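Local atomic coordinates of protein FimX (Pseudomonas aeruginosa PAO1, PDB entry 3HV8), a protein that carries an EAL domain, an alpha/beta barrel fold, which here holds the ligand C2E in a pocket. Residues A[75-89]-A[111-125]. Residues are numbered along the deposited sequence; the frame is centred on the assembly and turned at random.
Sequences KEAGLAEKIDRWVIL and LSSASLQDPGLLPWL. With C2E (9,9'-[(2R,3R,3aS,5S,7aR,9R,10R,10aS,12S,14aR)-3,5,10,12-tetrahydroxy-5,12-dioxidooctahydro-2H,7H-difuro[3,2-d:3',2'-j][1,3,7,9,2,8]tetraoxadiphosphacyclododecine-2,9-diyl]bis(2-amino-1,9-dihydro-6H-purin-6-one)), chain B.
The guanidinium of Arg85 lies over one face of the Trp124 indole, planes 27° apart, with NH2 3.2 Å from CG of Trp124; Ile88 CB and CG2 sit at the ring's edge. A bend at chi2 (-70°) lays the Arg85 chain along the indole, so that CD packs 3.5 Å from the six-membered ring's centroid while the charge sits off-centre over the five-membered ring: arginine offers both a greasy stem and a flat cation. Near the guanidinium edge, NH1 of Arg85 forms a salt bridge with OD1 of Asp118 (3.0 Å), reaching it from above the carboxylate plane, and a water joins Arg85 NE, Asp118 OD1 and Ser115 OG. Asp118 OD2 caps Gly120 N, in the turn leading to helix 121-132. In this EAL-domain alpha/beta barrel, the loop and helix 113-116 after strand 105-110 pack back against helix 80-96. Asp84 links them: its OD2 accepts from Ser112 N, Ser112 OG (2.8 Å) and, through its anti lone pair, Ser115 OG (2.6 Å). This triple grip should favour a charged carboxylate and fixes its rotation; OD1 of Asp84 accepts a hydrogen bond from N21 of C2E (3.0 Å). Small Ala80 and Ala114 meet CB to CB at 3.7 Å, consistent with the close backbones here.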
ATOM      1  N   LYS A  75      13.320  -8.091   8.886  1.00 23.28           N
ATOM      2  CA  LYS A  75      13.912  -6.792   9.188  1.00 23.53           C
ATOM      3  C   LYS A  75      15.047  -6.892  10.220  1.00 24.00           C
ATOM      4  O   LYS A  75      16.117  -6.300  10.049  1.00 25.96           O
ATOM      5  CB  LYS A  75      12.839  -5.790   9.630  1.00 26.09           C
ATOM      6  CG  LYS A  75      13.417  -4.411   9.827  1.00 25.56           C
ATOM      7  CD  LYS A  75      12.337  -3.334   9.784  1.00 33.22           C
ATOM      8  CE  LYS A  75      11.307  -3.535  10.887  1.00 34.28           C
ATOM      9  NZ  LYS A  75      10.169  -2.561  10.762  1.00 34.45           N
ATOM     10  N   GLU A  76      14.818  -7.676  11.270  1.00 24.40           N
ATOM     11  CA  GLU A  76      15.817  -7.832  12.324  1.00 26.21           C
ATOM     12  C   GLU A  76      17.098  -8.497  11.790  1.00 25.39           C
ATOM     13  O   GLU A  76      18.207  -8.191  12.251  1.00 27.12           O
ATOM     14  CB  GLU A  76      15.209  -8.592  13.512  1.00 26.43           C
ATOM     15  CG  GLU A  76      16.169  -8.885  14.677  1.00 25.61           C
ATOM     16  CD  GLU A  76      16.713  -7.650  15.395  1.00 29.30           C
ATOM     17  OE1 GLU A  76      17.570  -7.849  16.280  1.00 28.22           O
ATOM     18  OE2 GLU A  76      16.302  -6.497  15.110  1.00 29.51           O
ATOM     19  N   ALA A  77      16.942  -9.349  10.777  1.00 24.57           N
ATOM     20  CA  ALA A  77      18.068 -10.055  10.161  1.00 25.37           C
ATOM     21  C   ALA A  77      18.686  -9.303   8.989  1.00 29.01           C
ATOM     22  O   ALA A  77      19.552  -9.840   8.302  1.00 29.53           O
ATOM     23  CB  ALA A  77      17.640 -11.459   9.680  1.00 26.76           C
ATOM     24  N   GLY A  78      18.229  -8.079   8.727  1.00 25.75           N
ATOM     25  CA  GLY A  78      18.829  -7.275   7.680  1.00 26.90           C
ATOM     26  C   GLY A  78      18.399  -7.643   6.267  1.00 27.16           C
ATOM     27  O   GLY A  78      19.118  -7.361   5.310  1.00 30.72           O
ATOM     28  N   LEU A  79      17.227  -8.255   6.141  1.00 22.12           N
ATOM     29  CA  LEU A  79      16.710  -8.714   4.848  1.00 23.63           C
ATOM     30  C   LEU A  79      15.534  -7.887   4.319  1.00 22.12           C
ATOM     31  O   LEU A  79      15.024  -8.177   3.235  1.00 23.60           O
ATOM     32  CB  LEU A  79      16.271 -10.176   4.950  1.00 25.14           C
ATOM     33  CG  LEU A  79      17.379 -11.178   5.313  1.00 25.83           C
ATOM     34  CD1 LEU A  79      16.801 -12.595   5.418  1.00 28.86           C
ATOM     35  CD2 LEU A  79      18.542 -11.118   4.315  1.00 28.55           C
ATOM     36  N   ALA A  80      15.092  -6.873   5.071  1.00 23.45           N
ATOM     37  CA  ALA A  80      13.853  -6.181   4.702  1.00 23.27           C
ATOM     38  C   ALA A  80      13.989  -5.375   3.411  1.00 22.98           C
ATOM     39  O   ALA A  80      13.061  -5.339   2.597  1.00 22.71           O
ATOM     40  CB  ALA A  80      13.347  -5.288   5.859  1.00 23.75           C
ATOM     41  N   GLU A  81      15.140  -4.740   3.213  1.00 23.56           N
ATOM     42  CA  GLU A  81      15.360  -3.989   1.989  1.00 22.62           C
ATOM     43  C   GLU A  81      15.358  -4.909   0.780  1.00 22.76           C
ATOM     44  O   GLU A  81      14.747  -4.608  -0.244  1.00 23.73           O
ATOM     45  CB  GLU A  81      16.674  -3.213   2.053  1.00 22.66           C
ATOM     46  CG  GLU A  81      16.762  -2.199   3.204  1.00 26.73           C
ATOM     47  CD  GLU A  81      17.408  -2.768   4.463  1.00 31.02           C
ATOM     48  OE1 GLU A  81      17.375  -4.000   4.668  1.00 29.88           O
ATOM     49  OE2 GLU A  81      17.954  -1.967   5.254  1.00 34.79           O
ATOM     50  N   LYS A  82      16.028  -6.055   0.903  1.00 22.01           N
ATOM     51  CA  LYS A  82      16.055  -7.030  -0.190  1.00 24.59           C
ATOM     52  C   LYS A  82      14.665  -7.556  -0.535  1.00 21.52           C
ATOM     53  O   LYS A  82      14.338  -7.739  -1.701  1.00 23.61           O
ATOM     54  CB  LYS A  82      16.984  -8.203   0.145  1.00 25.64           C
ATOM     55  CG  LYS A  82      18.434  -7.948  -0.201  1.00 38.38           C
ATOM     56  CD  LYS A  82      19.239  -9.238  -0.163  1.00 53.92           C
ATOM     57  CE  LYS A  82      20.224  -9.230   0.986  1.00 64.28           C
ATOM     58  NZ  LYS A  82      21.263  -8.188   0.761  1.00 54.07           N
ATOM     59  N   ILE A  83      13.837  -7.824   0.470  1.00 22.36           N
ATOM     60  CA  ILE A  83      12.469  -8.238   0.202  1.00 21.58           C
ATOM     61  C   ILE A  83      11.701  -7.148  -0.547  1.00 22.17           C
ATOM     62  O   ILE A  83      11.020  -7.423  -1.541  1.00 22.64           O
ATOM     63  CB  ILE A  83      11.732  -8.622   1.511  1.00 22.68           C
ATOM     64  CG1 ILE A  83      12.290  -9.946   2.048  1.00 24.06           C
ATOM     65  CG2 ILE A  83      10.230  -8.682   1.287  1.00 23.39           C
ATOM     66  CD1 ILE A  83      11.732 -10.345   3.412  1.00 26.49           C
ATOM     67  N   ASP A  84      11.835  -5.905  -0.098  1.00 20.98           N
ATOM     68  CA  ASP A  84      11.168  -4.807  -0.787  1.00 22.77           C
ATOM     69  C   ASP A  84      11.651  -4.675  -2.241  1.00 24.42           C
ATOM     70  O   ASP A  84      10.843  -4.446  -3.136  1.00 22.33           O
ATOM     71  CB  ASP A  84      11.368  -3.479  -0.035  1.00 21.87           C
ATOM     72  CG  ASP A  84      10.501  -3.365   1.216  1.00 24.67           C
ATOM     73  OD1 ASP A  84       9.549  -4.165   1.393  1.00 23.01           O
ATOM     74  OD2 ASP A  84      10.792  -2.464   2.021  1.00 25.10           O
ATOM     75  N   ARG A  85      12.950  -4.832  -2.487  1.00 21.97           N
ATOM     76  CA  ARG A  85      13.435  -4.739  -3.865  1.00 23.15           C
ATOM     77  C   ARG A  85      12.852  -5.865  -4.718  1.00 23.31           C
ATOM     78  O   ARG A  85      12.529  -5.640  -5.884  1.00 23.44           O
ATOM     79  CB  ARG A  85      14.967  -4.794  -3.940  1.00 22.87           C
ATOM     80  CG  ARG A  85      15.713  -3.757  -3.090  1.00 29.75           C
ATOM     81  CD  ARG A  85      15.595  -2.329  -3.589  1.00 36.66           C
ATOM     82  NE  ARG A  85      16.425  -1.401  -2.802  1.00 34.31           N
ATOM     83  CZ  ARG A  85      17.682  -1.069  -3.101  1.00 35.65           C
ATOM     84  NH1 ARG A  85      18.354  -0.222  -2.326  1.00 34.35           N
ATOM     85  NH2 ARG A  85      18.273  -1.581  -4.176  1.00 39.97           N
ATOM     86  N   TRP A  86      12.709  -7.066  -4.148  1.00 22.46           N
ATOM     87  CA  TRP A  86      12.111  -8.191  -4.879  1.00 22.71           C
ATOM     88  C   TRP A  86      10.671  -7.838  -5.263  1.00 22.67           C
ATOM     89  O   TRP A  86      10.245  -8.041  -6.401  1.00 23.55           O
ATOM     90  CB  TRP A  86      12.138  -9.480  -4.030  1.00 23.87           C
ATOM     91  CG  TRP A  86      11.754 -10.694  -4.804  1.00 23.36           C
ATOM     92  CD1 TRP A  86      12.615 -11.577  -5.420  1.00 26.64           C
ATOM     93  CD2 TRP A  86      10.433 -11.174  -5.076  1.00 21.90           C
ATOM     94  NE1 TRP A  86      11.905 -12.559  -6.049  1.00 25.32           N
ATOM     95  CE2 TRP A  86      10.565 -12.336  -5.874  1.00 26.12           C
ATOM     96  CE3 TRP A  86       9.145 -10.727  -4.746  1.00 24.16           C
ATOM     97  CZ2 TRP A  86       9.462 -13.068  -6.329  1.00 25.44           C
ATOM     98  CZ3 TRP A  86       8.048 -11.453  -5.199  1.00 24.56           C
ATOM     99  CH2 TRP A  86       8.215 -12.609  -5.990  1.00 26.14           C
ATOM    100  N   VAL A  87       9.919  -7.287  -4.316  1.00 22.36           N
ATOM    101  CA  VAL A  87       8.536  -6.942  -4.580  1.00 23.23           C
ATOM    102  C   VAL A  87       8.436  -5.861  -5.638  1.00 21.99           C
ATOM    103  O   VAL A  87       7.646  -5.974  -6.568  1.00 23.17           O
ATOM    104  CB  VAL A  87       7.828  -6.476  -3.292  1.00 20.39           C
ATOM    105  CG1 VAL A  87       6.445  -5.892  -3.626  1.00 22.16           C
ATOM    106  CG2 VAL A  87       7.715  -7.636  -2.277  1.00 23.03           C
ATOM    107  N   ILE A  88       9.254  -4.819  -5.495  1.00 21.29           N
ATOM    108  CA  ILE A  88       9.219  -3.692  -6.419  1.00 22.40           C
ATOM    109  C   ILE A  88       9.652  -4.136  -7.809  1.00 25.68           C
ATOM    110  O   ILE A  88       9.020  -3.787  -8.794  1.00 23.41           O
ATOM    111  CB  ILE A  88      10.113  -2.548  -5.943  1.00 21.65           C
ATOM    112  CG1 ILE A  88       9.582  -1.983  -4.612  1.00 23.72           C
ATOM    113  CG2 ILE A  88      10.199  -1.436  -6.997  1.00 24.79           C
ATOM    114  CD1 ILE A  88      10.591  -1.102  -3.885  1.00 23.55           C
ATOM    115  N   LEU A  89      10.727  -4.907  -7.891  1.00 23.55           N
ATOM    116  CA  LEU A  89      11.211  -5.361  -9.190  1.00 26.08           C
ATOM    117  C   LEU A  89      10.140  -6.154  -9.926  1.00 26.03           C
ATOM    118  O   LEU A  89       9.904  -5.973 -11.135  1.00 27.08           O
ATOM    119  CB  LEU A  89      12.463  -6.213  -8.999  1.00 27.30           C
ATOM    120  CG  LEU A  89      13.180  -6.584 -10.280  1.00 29.50           C
ATOM    121  CD1 LEU A  89      13.806  -5.323 -10.861  1.00 33.27           C
ATOM    122  CD2 LEU A  89      14.234  -7.640  -9.994  1.00 33.06           C
ATOM    123  N   LEU A 111       6.214  -0.329   1.421  1.00 20.91           N
ATOM    124  CA  LEU A 111       7.618  -0.203   1.805  1.00 22.79           C
ATOM    125  C   LEU A 111       7.771  -0.462   3.298  1.00 22.97           C
ATOM    126  O   LEU A 111       7.019   0.094   4.118  1.00 24.21           O
ATOM    127  CB  LEU A 111       8.145   1.196   1.485  1.00 23.40           C
ATOM    128  CG  LEU A 111       8.225   1.529   0.003  1.00 24.16           C
ATOM    129  CD1 LEU A 111       8.723   2.971  -0.149  1.00 26.27           C
ATOM    130  CD2 LEU A 111       9.118   0.543  -0.779  1.00 25.10           C
ATOM    131  N   SER A 112       8.750  -1.275   3.671  1.00 24.85           N
ATOM    132  CA  SER A 112       9.084  -1.435   5.086  1.00 23.51           C
ATOM    133  C   SER A 112       9.851  -0.217   5.605  1.00 23.83           C
ATOM    134  O   SER A 112      10.369   0.588   4.826  1.00 22.85           O
ATOM    135  CB  SER A 112       9.947  -2.687   5.300  1.00 23.65           C
ATOM    136  OG  SER A 112      11.238  -2.485   4.757  1.00 26.75           O
ATOM    137  N   SER A 113       9.940  -0.094   6.928  1.00 24.02           N
ATOM    138  CA  SER A 113      10.698   1.008   7.508  1.00 23.73           C
ATOM    139  C   SER A 113      12.169   0.951   7.106  1.00 25.14           C
ATOM    140  O   SER A 113      12.832   1.982   7.017  1.00 24.84           O
ATOM    141  CB  SER A 113      10.557   1.019   9.028  1.00 24.05           C
ATOM    142  OG  SER A 113      11.173  -0.135   9.592  1.00 25.95           O
ATOM    143  N   ALA A 114      12.690  -0.248   6.875  1.00 23.84           N
ATOM    144  CA  ALA A 114      14.080  -0.361   6.444  1.00 25.24           C
ATOM    145  C   ALA A 114      14.286   0.343   5.108  1.00 25.32           C
ATOM    146  O   ALA A 114      15.270   1.057   4.923  1.00 27.61           O
ATOM    147  CB  ALA A 114      14.497  -1.823   6.371  1.00 26.43           C
ATOM    148  N   SER A 115      13.343   0.188   4.185  1.00 24.86           N
ATOM    149  CA  SER A 115      13.463   0.868   2.901  1.00 24.94           C
ATOM    150  C   SER A 115      13.348   2.388   3.043  1.00 27.97           C
ATOM    151  O   SER A 115      13.984   3.130   2.298  1.00 26.50           O
ATOM    152  CB  SER A 115      12.462   0.322   1.882  1.00 25.36           C
ATOM    153  OG  SER A 115      12.836  -0.988   1.482  1.00 27.55           O
ATOM    154  N   LEU A 116      12.554   2.864   3.998  0.51 27.58           N
ATOM    155  CA  LEU A 116      12.479   4.308   4.230  0.51 28.86           C
ATOM    156  C   LEU A 116      13.853   4.862   4.546  0.51 32.92           C
ATOM    157  O   LEU A 116      14.218   5.951   4.104  0.51 35.04           O
ATOM    158  CB  LEU A 116      11.552   4.637   5.394  0.51 30.77           C
ATOM    159  CG  LEU A 116      10.074   4.394   5.171  0.51 24.32           C
ATOM    160  CD1 LEU A 116       9.281   4.757   6.422  0.51 26.43           C
ATOM    161  CD2 LEU A 116       9.590   5.203   3.975  0.51 33.89           C
ATOM    162  N   GLN A 117      14.607   4.102   5.328  1.00 29.59           N
ATOM    163  CA  GLN A 117      15.912   4.561   5.791  1.00 31.34           C
ATOM    164  C   GLN A 117      17.068   4.302   4.819  1.00 35.29           C
ATOM    165  O   GLN A 117      18.219   4.627   5.112  1.00 41.82           O
ATOM    166  CB  GLN A 117      16.221   3.900   7.133  1.00 30.29           C
ATOM    167  CG  GLN A 117      15.231   4.262   8.219  1.00 31.38           C
ATOM    168  CD  GLN A 117      15.541   3.556   9.518  1.00 37.51           C
ATOM    169  OE1 GLN A 117      15.169   2.400   9.707  1.00 38.72           O
ATOM    170  NE2 GLN A 117      16.230   4.247  10.422  1.00 37.64           N
ATOM    171  N   ASP A 118      16.763   3.711   3.669  1.00 30.22           N
ATOM    172  CA  ASP A 118      17.787   3.215   2.743  1.00 27.17           C
ATOM    173  C   ASP A 118      18.102   4.284   1.704  1.00 29.89           C
ATOM    174  O   ASP A 118      17.306   4.526   0.809  1.00 30.54           O
ATOM    175  CB  ASP A 118      17.241   1.955   2.064  1.00 26.98           C
ATOM    176  CG  ASP A 118      18.238   1.289   1.133  1.00 33.19           C
ATOM    177  OD1 ASP A 118      17.884   0.219   0.581  1.00 33.14           O
ATOM    178  OD2 ASP A 118      19.360   1.813   0.946  1.00 33.01           O
ATOM    179  N   PRO A 119      19.277   4.932   1.816  1.00 32.66           N
ATOM    180  CA  PRO A 119      19.641   5.986   0.862  1.00 36.01           C
ATOM    181  C   PRO A 119      19.847   5.439  -0.551  1.00 33.25           C
ATOM    182  O   PRO A 119      19.897   6.201  -1.511  1.00 37.19           O
ATOM    183  CB  PRO A 119      20.972   6.500   1.424  1.00 37.46           C
ATOM    184  CG  PRO A 119      21.512   5.332   2.189  1.00 41.68           C
ATOM    185  CD  PRO A 119      20.298   4.783   2.865  1.00 36.53           C
ATOM    186  N   GLY A 120      19.955   4.122  -0.687  1.00 32.42           N
ATOM    187  CA  GLY A 120      20.128   3.530  -2.001  1.00 31.42           C
ATOM    188  C   GLY A 120      18.840   3.251  -2.761  1.00 26.41           C
ATOM    189  O   GLY A 120      18.868   2.917  -3.942  1.00 29.33           O
ATOM    190  N   LEU A 121      17.700   3.387  -2.083  1.00 29.58           N
ATOM    191  CA  LEU A 121      16.437   3.016  -2.698  1.00 30.36           C
ATOM    192  C   LEU A 121      16.109   3.892  -3.910  1.00 24.93           C
ATOM    193  O   LEU A 121      15.808   3.382  -4.989  1.00 26.47           O
ATOM    194  CB  LEU A 121      15.300   3.048  -1.668  1.00 26.16           C
ATOM    195  CG  LEU A 121      13.903   2.822  -2.266  1.00 25.85           C
ATOM    196  CD1 LEU A 121      13.785   1.453  -2.914  1.00 26.57           C
ATOM    197  CD2 LEU A 121      12.807   3.022  -1.214  1.00 28.02           C
ATOM    198  N   LEU A 122      16.169   5.207  -3.727  0.60 28.93           N
ATOM    199  CA  LEU A 122      15.836   6.126  -4.814  0.60 31.67           C
ATOM    200  C   LEU A 122      16.729   5.960  -6.049  0.60 29.69           C
ATOM    201  O   LEU A 122      16.217   5.816  -7.159  0.60 31.08           O
ATOM    202  CB  LEU A 122      15.838   7.582  -4.328  0.60 34.30           C
ATOM    203  CG  LEU A 122      14.658   8.033  -3.466  0.60 29.66           C
ATOM    204  CD1 LEU A 122      14.927   9.427  -2.925  0.60 33.84           C
ATOM    205  CD2 LEU A 122      13.368   8.001  -4.265  0.60 33.01           C
ATOM    206  N   PRO A 123      18.065   5.979  -5.866  1.00 32.43           N
ATOM    207  CA  PRO A 123      18.937   5.766  -7.026  1.00 34.31           C
ATOM    208  C   PRO A 123      18.610   4.454  -7.741  1.00 32.76           C
ATOM    209  O   PRO A 123      18.539   4.426  -8.968  1.00 32.66           O
ATOM    210  CB  PRO A 123      20.342   5.702  -6.408  1.00 34.77           C
ATOM    211  CG  PRO A 123      20.245   6.470  -5.153  1.00 37.99           C
ATOM    212  CD  PRO A 123      18.839   6.222  -4.638  1.00 31.90           C
ATOM    213  N   TRP A 124      18.392   3.379  -6.985  1.00 30.00           N
ATOM    214  CA  TRP A 124      18.080   2.094  -7.595  1.00 27.83           C
ATOM    215  C   TRP A 124      16.730   2.108  -8.311  1.00 28.37           C
ATOM    216  O   TRP A 124      16.590   1.582  -9.408  1.00 29.00           O
ATOM    217  CB  TRP A 124      18.108   0.979  -6.544  1.00 26.71           C
ATOM    218  CG  TRP A 124      17.576  -0.335  -7.061  1.00 26.95           C
ATOM    219  CD1 TRP A 124      18.277  -1.291  -7.740  1.00 30.50           C
ATOM    220  CD2 TRP A 124      16.230  -0.838  -6.941  1.00 28.07           C
ATOM    221  NE1 TRP A 124      17.457  -2.349  -8.053  1.00 29.56           N
ATOM    222  CE2 TRP A 124      16.197  -2.098  -7.576  1.00 30.08           C
ATOM    223  CE3 TRP A 124      15.053  -0.339  -6.365  1.00 25.13           C
ATOM    224  CZ2 TRP A 124      15.037  -2.873  -7.653  1.00 26.73           C
ATOM    225  CZ3 TRP A 124      13.902  -1.106  -6.442  1.00 27.12           C
ATOM    226  CH2 TRP A 124      13.897  -2.357  -7.083  1.00 28.83           C
ATOM    227  N   LEU A 125      15.727   2.710  -7.671  1.00 27.40           N
ATOM    228  CA  LEU A 125      14.394   2.729  -8.253  1.00 29.55           C
ATOM    229  C   LEU A 125      14.411   3.476  -9.585  1.00 29.71           C
ATOM    230  O   LEU A 125      13.783   3.052 -10.543  1.00 32.36           O
ATOM    231  CB  LEU A 125      13.393   3.367  -7.282  1.00 29.92           C
ATOM    232  CG  LEU A 125      11.944   3.538  -7.732  1.00 30.91           C
ATOM    233  CD1 LEU A 125      11.306   2.207  -8.076  1.00 31.79           C
ATOM    234  CD2 LEU A 125      11.161   4.246  -6.628  1.00 28.78           C
TER
HETATM  235  P1  C2E B 900      -2.019  -4.004   5.629  1.00 26.53           P
HETATM  236  O2P C2E B 900      -2.327  -2.442   5.496  1.00 35.94           O
HETATM  237  O1P C2E B 900      -2.663  -4.448   6.882  1.00 45.66           O
HETATM  238  O5' C2E B 900      -2.700  -4.912   4.510  1.00 39.66           O
HETATM  239  C5' C2E B 900      -4.088  -5.255   4.687  1.00 33.20           C
HETATM  240  C4' C2E B 900      -4.307  -6.643   5.325  1.00 26.96           C
HETATM  241  O4' C2E B 900      -5.730  -6.905   5.382  1.00 26.51           O
HETATM  242  C3' C2E B 900      -3.747  -7.648   4.327  1.00 24.86           C
HETATM  243  O3' C2E B 900      -3.146  -8.740   5.041  1.00 22.26           O
HETATM  244  C2' C2E B 900      -4.973  -8.077   3.487  1.00 26.46           C
HETATM  245  O2' C2E B 900      -4.878  -9.393   2.974  1.00 29.30           O
HETATM  246  C1' C2E B 900      -6.082  -7.990   4.535  1.00 24.07           C
HETATM  247  N9  C2E B 900      -7.414  -7.749   3.999  1.00 25.74           N
HETATM  248  C8  C2E B 900      -7.737  -7.275   2.750  1.00 28.31           C
HETATM  249  N7  C2E B 900      -9.025  -7.020   2.696  1.00 27.53           N
HETATM  250  C5  C2E B 900      -9.583  -7.341   3.900  1.00 25.77           C
HETATM  251  C6  C2E B 900     -10.900  -7.287   4.409  1.00 28.14           C
HETATM  252  O6  C2E B 900     -11.850  -6.843   3.762  1.00 26.79           O
HETATM  253  N1  C2E B 900     -11.078  -7.719   5.666  1.00 29.93           N
HETATM  254  C2  C2E B 900     -10.048  -8.188   6.421  1.00 34.87           C
HETATM  255  N2  C2E B 900     -10.309  -8.606   7.700  1.00 38.87           N
HETATM  256  N3  C2E B 900      -8.820  -8.243   5.962  1.00 32.40           N
HETATM  257  C4  C2E B 900      -8.564  -7.822   4.722  1.00 25.32           C
HETATM  258  P11 C2E B 900      -1.708  -9.243   4.524  1.00 22.13           P
HETATM  259  O21 C2E B 900      -1.295 -10.482   5.403  1.00 25.37           O
HETATM  260  O11 C2E B 900      -1.718  -9.476   3.066  1.00 24.95           O
HETATM  261  O5A C2E B 900      -0.742  -8.012   4.786  1.00 21.85           O
HETATM  262  C5A C2E B 900      -0.536  -7.566   6.134  1.00 22.65           C
HETATM  263  C4A C2E B 900       0.547  -6.492   6.184  1.00 21.67           C
HETATM  264  O4A C2E B 900       1.781  -7.041   5.698  1.00 21.59           O
HETATM  265  C3A C2E B 900       0.282  -5.275   5.294  1.00 24.28           C
HETATM  266  O3A C2E B 900      -0.495  -4.277   5.944  1.00 25.12           O
HETATM  267  C2A C2E B 900       1.702  -4.726   5.137  1.00 21.33           C
HETATM  268  O2A C2E B 900       2.110  -4.047   6.337  1.00 23.31           O
HETATM  269  C1A C2E B 900       2.527  -6.016   5.074  1.00 21.14           C
HETATM  270  N91 C2E B 900       2.737  -6.372   3.676  1.00 20.76           N
HETATM  271  C81 C2E B 900       1.957  -7.146   2.865  1.00 21.80           C
HETATM  272  N71 C2E B 900       2.516  -7.209   1.688  1.00 20.90           N
HETATM  273  C51 C2E B 900       3.709  -6.542   1.707  1.00 21.56           C
HETATM  274  C61 C2E B 900       4.747  -6.300   0.784  1.00 19.94           C
HETATM  275  O61 C2E B 900       4.687  -6.632  -0.407  1.00 22.69           O
HETATM  276  N11 C2E B 900       5.798  -5.575   1.250  1.00 20.23           N
HETATM  277  C21 C2E B 900       5.871  -5.103   2.532  1.00 20.31           C
HETATM  278  N21 C2E B 900       6.945  -4.345   2.906  1.00 23.07           N
HETATM  279  N31 C2E B 900       4.906  -5.296   3.392  1.00 21.11           N
HETATM  280  C41 C2E B 900       3.850  -6.017   2.999  1.00 20.14           C
HETATM  281  O   HOH W   1       8.097  -1.531   8.615  1.00 30.07           O
HETATM  282  O   HOH W   2      17.859   0.687   5.679  1.00 35.94           O
HETATM  283  O   HOH W   3      15.209  -0.581  -0.304  1.00 34.55           O